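Long-range contact in GDSL-like protein (Roseburia intestinalis L1-82, PDB 6HH9), which probably acts as an acetylxylan esterase of the SGNH (GDSL-like) hydrolase family, removing acetyl groups from xylan-type polysaccharides: residues Ala36-Ser41 and Ile105-Asn110. Residues are numbered along the deposited sequence; the frame is centred on the assembly and turned at random.
Sequences AFLGGS and IEFSVN. With BMA (beta-D-mannopyranose), chain E.
Leu38 and Gly39 pair in parallel with Ile105 and Glu106 at the C-terminal ends of neighbouring strands, where Glu106 N donates to Leu38 O over 2.9 Å. Ile105 CA adds a CA-H...O contact to the same carbonyl oxygen, and further on Gly40 N donates to Glu106 O over 3.2 Å, a bond whose geometry is less certain. Beyond the paired residues the first strand passes through Gly40 into helix 41-44, while the second gives way to a loop, and the Phe107 ring reaches back over the first strand. With chi1 of -73°, Phe107 turns its CG away from its own carbonyl carbon, and the ring lies across Gly39 on the Leu38 and Ile105 side of the sheet; Gly39 CA sits over one ring face in a CH-pi contact, 3.7 Å from the centroid and displaced toward the rim. At the CE2 corner the ring meets Leu38 obliquely, CG to CE2 4.0 Å. Asn110 OD1 lies 3.5 Å from Gly40 CA, while ND2 is 3.3 Å from O3 of the bound mannose. Gly40 occupies the N-cap position of helix 41-44, and Ser41 OG, weakly hydrogen-bonded to His193, sits beside the sugar. Ser41, His193 and Asp190 are consistent with the catalytic triad of SGNH hydrolases; Gly39-Gly40-Ser41 corresponds to block I, and Asn110 to the block III asparagine, which in this family contributes to the oxyanion hole, probably also here. The bent chain of Glu106 carries its carboxylate to Thr43 and Asn142, tying the strand end to helix 41-44. Strands 33-39 and 102-106 are adjacent inner strands of the mixed sheet; Leu38, Ile105 and Phe107 pack against helix 115-129, with helix 84-96 also touching Leu38 and Phe107, whereas Phe37 and Glu106 meet helix 55-66.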
ATOM      1  N   ALA A  36      11.051  -5.227  -6.735  1.00 36.51           N
ATOM      2  CA  ALA A  36       9.969  -5.190  -5.758  1.00 36.73           C
ATOM      3  C   ALA A  36       8.838  -4.259  -6.213  1.00 36.98           C
ATOM      4  O   ALA A  36       9.035  -3.290  -6.962  1.00 37.58           O
ATOM      5  CB  ALA A  36      10.489  -4.775  -4.407  1.00 35.87           C
ATOM      6  N   PHE A  37       7.645  -4.578  -5.709  1.00 36.92           N
ATOM      7  CA  PHE A  37       6.418  -3.906  -6.013  1.00 34.91           C
ATOM      8  C   PHE A  37       5.642  -3.772  -4.702  1.00 34.03           C
ATOM      9  O   PHE A  37       5.396  -4.787  -4.061  1.00 33.21           O
ATOM     10  CB  PHE A  37       5.615  -4.706  -7.046  1.00 34.69           C
ATOM     11  CG  PHE A  37       6.352  -5.077  -8.310  1.00 34.40           C
ATOM     12  CD1 PHE A  37       7.140  -6.213  -8.367  1.00 36.56           C
ATOM     13  CD2 PHE A  37       6.226  -4.317  -9.462  1.00 37.03           C
ATOM     14  CE1 PHE A  37       7.803  -6.570  -9.537  1.00 37.39           C
ATOM     15  CE2 PHE A  37       6.894  -4.668 -10.628  1.00 35.05           C
ATOM     16  CZ  PHE A  37       7.687  -5.789 -10.663  1.00 35.41           C
ATOM     17  N   LEU A  38       5.311  -2.531  -4.312  1.00 31.11           N
ATOM     18  CA  LEU A  38       4.491  -2.254  -3.114  1.00 33.17           C
ATOM     19  C   LEU A  38       3.232  -1.479  -3.523  1.00 32.11           C
ATOM     20  O   LEU A  38       3.314  -0.408  -4.086  1.00 32.02           O
ATOM     21  CB  LEU A  38       5.300  -1.456  -2.087  1.00 32.82           C
ATOM     22  CG  LEU A  38       4.604  -1.259  -0.739  1.00 33.30           C
ATOM     23  CD1 LEU A  38       4.614  -2.538   0.075  1.00 32.21           C
ATOM     24  CD2 LEU A  38       5.240  -0.136   0.056  1.00 33.75           C
ATOM     25  N   GLY A  39       2.060  -2.047  -3.250  1.00 34.19           N
ATOM     26  CA  GLY A  39       0.813  -1.516  -3.793  1.00 34.36           C
ATOM     27  C   GLY A  39      -0.402  -2.265  -3.283  1.00 34.00           C
ATOM     28  O   GLY A  39      -0.293  -3.064  -2.358  1.00 30.72           O
ATOM     29  N   GLY A  40      -1.555  -1.977  -3.900  1.00 35.17           N
ATOM     30  CA  GLY A  40      -2.828  -2.564  -3.558  1.00 36.58           C
ATOM     31  C   GLY A  40      -3.154  -3.770  -4.429  1.00 41.95           C
ATOM     32  O   GLY A  40      -2.274  -4.566  -4.790  1.00 41.87           O
ATOM     33  N   SER A  41      -4.442  -3.892  -4.775  1.00 44.91           N
ATOM     34  CA  SER A  41      -5.035  -5.104  -5.363  1.00 46.26           C
ATOM     35  C   SER A  41      -4.424  -5.384  -6.740  1.00 42.16           C
ATOM     36  O   SER A  41      -4.165  -6.547  -7.110  1.00 39.18           O
ATOM     37  CB  SER A  41      -6.547  -4.983  -5.415  1.00 49.83           C
ATOM     38  OG  SER A  41      -6.958  -3.619  -5.224  1.00 62.20           O
ATOM     39  N   ILE A 105       5.901   1.826  -6.462  1.00 40.01           N
ATOM     40  CA  ILE A 105       4.855   2.182  -5.480  1.00 40.36           C
ATOM     41  C   ILE A 105       3.550   2.463  -6.236  1.00 38.48           C
ATOM     42  O   ILE A 105       3.493   3.373  -7.056  1.00 36.67           O
ATOM     43  CB  ILE A 105       5.262   3.398  -4.616  1.00 41.40           C
ATOM     44  CG1 ILE A 105       6.492   3.113  -3.751  1.00 41.31           C
ATOM     45  CG2 ILE A 105       4.099   3.875  -3.757  1.00 40.55           C
ATOM     46  CD1 ILE A 105       7.246   4.350  -3.360  1.00 41.12           C
ATOM     47  N   GLU A 106       2.497   1.717  -5.881  1.00 37.64           N
ATOM     48  CA  GLU A 106       1.241   1.669  -6.609  1.00 35.53           C
ATOM     49  C   GLU A 106       0.086   1.753  -5.612  1.00 34.01           C
ATOM     50  O   GLU A 106      -0.377   0.736  -5.120  1.00 35.39           O
ATOM     51  CB  GLU A 106       1.208   0.366  -7.408  1.00 35.93           C
ATOM     52  CG  GLU A 106       0.107   0.290  -8.447  1.00 38.53           C
ATOM     53  CD  GLU A 106      -1.254  -0.055  -7.886  1.00 40.18           C
ATOM     54  OE1 GLU A 106      -2.181   0.804  -7.999  1.00 39.22           O
ATOM     55  OE2 GLU A 106      -1.368  -1.165  -7.308  1.00 40.90           O
ATOM     56  N   PHE A 107      -0.366   2.973  -5.317  1.00 35.75           N
ATOM     57  CA  PHE A 107      -1.476   3.191  -4.353  1.00 35.77           C
ATOM     58  C   PHE A 107      -2.437   4.282  -4.859  1.00 34.16           C
ATOM     59  O   PHE A 107      -3.227   4.826  -4.093  1.00 36.55           O
ATOM     60  CB  PHE A 107      -0.933   3.556  -2.961  1.00 33.35           C
ATOM     61  CG  PHE A 107      -0.299   2.420  -2.200  1.00 32.20           C
ATOM     62  CD1 PHE A 107      -1.047   1.314  -1.829  1.00 31.61           C
ATOM     63  CD2 PHE A 107       1.036   2.461  -1.832  1.00 29.27           C
ATOM     64  CE1 PHE A 107      -0.466   0.267  -1.130  1.00 31.54           C
ATOM     65  CE2 PHE A 107       1.612   1.416  -1.128  1.00 28.74           C
ATOM     66  CZ  PHE A 107       0.867   0.316  -0.789  1.00 30.26           C
ATOM     67  N   SER A 108      -2.428   4.571  -6.155  1.00 33.49           N
ATOM     68  CA  SER A 108      -3.145   5.740  -6.644  1.00 35.50           C
ATOM     69  C   SER A 108      -4.634   5.457  -6.911  1.00 35.20           C
ATOM     70  O   SER A 108      -5.355   6.406  -7.201  1.00 34.60           O
ATOM     71  CB  SER A 108      -2.455   6.329  -7.840  1.00 36.42           C
ATOM     72  OG  SER A 108      -1.156   6.786  -7.470  1.00 39.14           O
ATOM     73  N   VAL A 109      -5.102   4.199  -6.787  1.00 35.94           N
ATOM     74  CA  VAL A 109      -6.560   3.911  -6.779  1.00 36.03           C
ATOM     75  C   VAL A 109      -6.975   3.275  -5.453  1.00 37.71           C
ATOM     76  O   VAL A 109      -8.051   2.707  -5.373  1.00 42.46           O
ATOM     77  CB  VAL A 109      -7.033   3.034  -7.955  1.00 35.35           C
ATOM     78  CG1 VAL A 109      -6.996   3.798  -9.274  1.00 35.71           C
ATOM     79  CG2 VAL A 109      -6.287   1.706  -8.050  1.00 34.62           C
ATOM     80  N   ASN A 110      -6.134   3.384  -4.423  1.00 40.17           N
ATOM     81  CA  ASN A 110      -6.491   2.894  -3.080  1.00 40.93           C
ATOM     82  C   ASN A 110      -6.552   4.078  -2.115  1.00 36.33           C
ATOM     83  O   ASN A 110      -7.474   4.187  -1.331  1.00 37.96           O
ATOM     84  CB  ASN A 110      -5.540   1.803  -2.594  1.00 41.95           C
ATOM     85  CG  ASN A 110      -5.880   0.453  -3.185  1.00 42.73           C
ATOM     86  OD1 ASN A 110      -5.207  -0.019  -4.091  1.00 41.58           O
ATOM     87  ND2 ASN A 110      -6.932  -0.165  -2.682  1.00 49.51           N
TER
HETATM   88  C1  BMA E   3     -10.693  -5.052  -4.034  1.00 50.21           C
HETATM   89  C2  BMA E   3      -9.864  -3.782  -3.732  1.00 49.13           C
HETATM   90  C3  BMA E   3     -10.733  -2.673  -3.153  1.00 46.68           C
HETATM   91  C4  BMA E   3     -12.002  -2.495  -4.000  1.00 47.13           C
HETATM   92  C5  BMA E   3     -12.691  -3.844  -4.318  1.00 50.35           C
HETATM   93  C6  BMA E   3     -13.885  -3.705  -5.261  1.00 51.52           C
HETATM   94  O2  BMA E   3      -9.158  -3.262  -4.880  1.00 48.85           O
HETATM   95  O3  BMA E   3      -9.934  -1.482  -3.102  1.00 42.79           O
HETATM   96  O4  BMA E   3     -12.954  -1.638  -3.339  1.00 43.51           O
HETATM   97  O5  BMA E   3     -11.801  -4.797  -4.903  1.00 49.03           O
HETATM   98  O6  BMA E   3     -13.422  -3.761  -6.605  1.00 50.92           O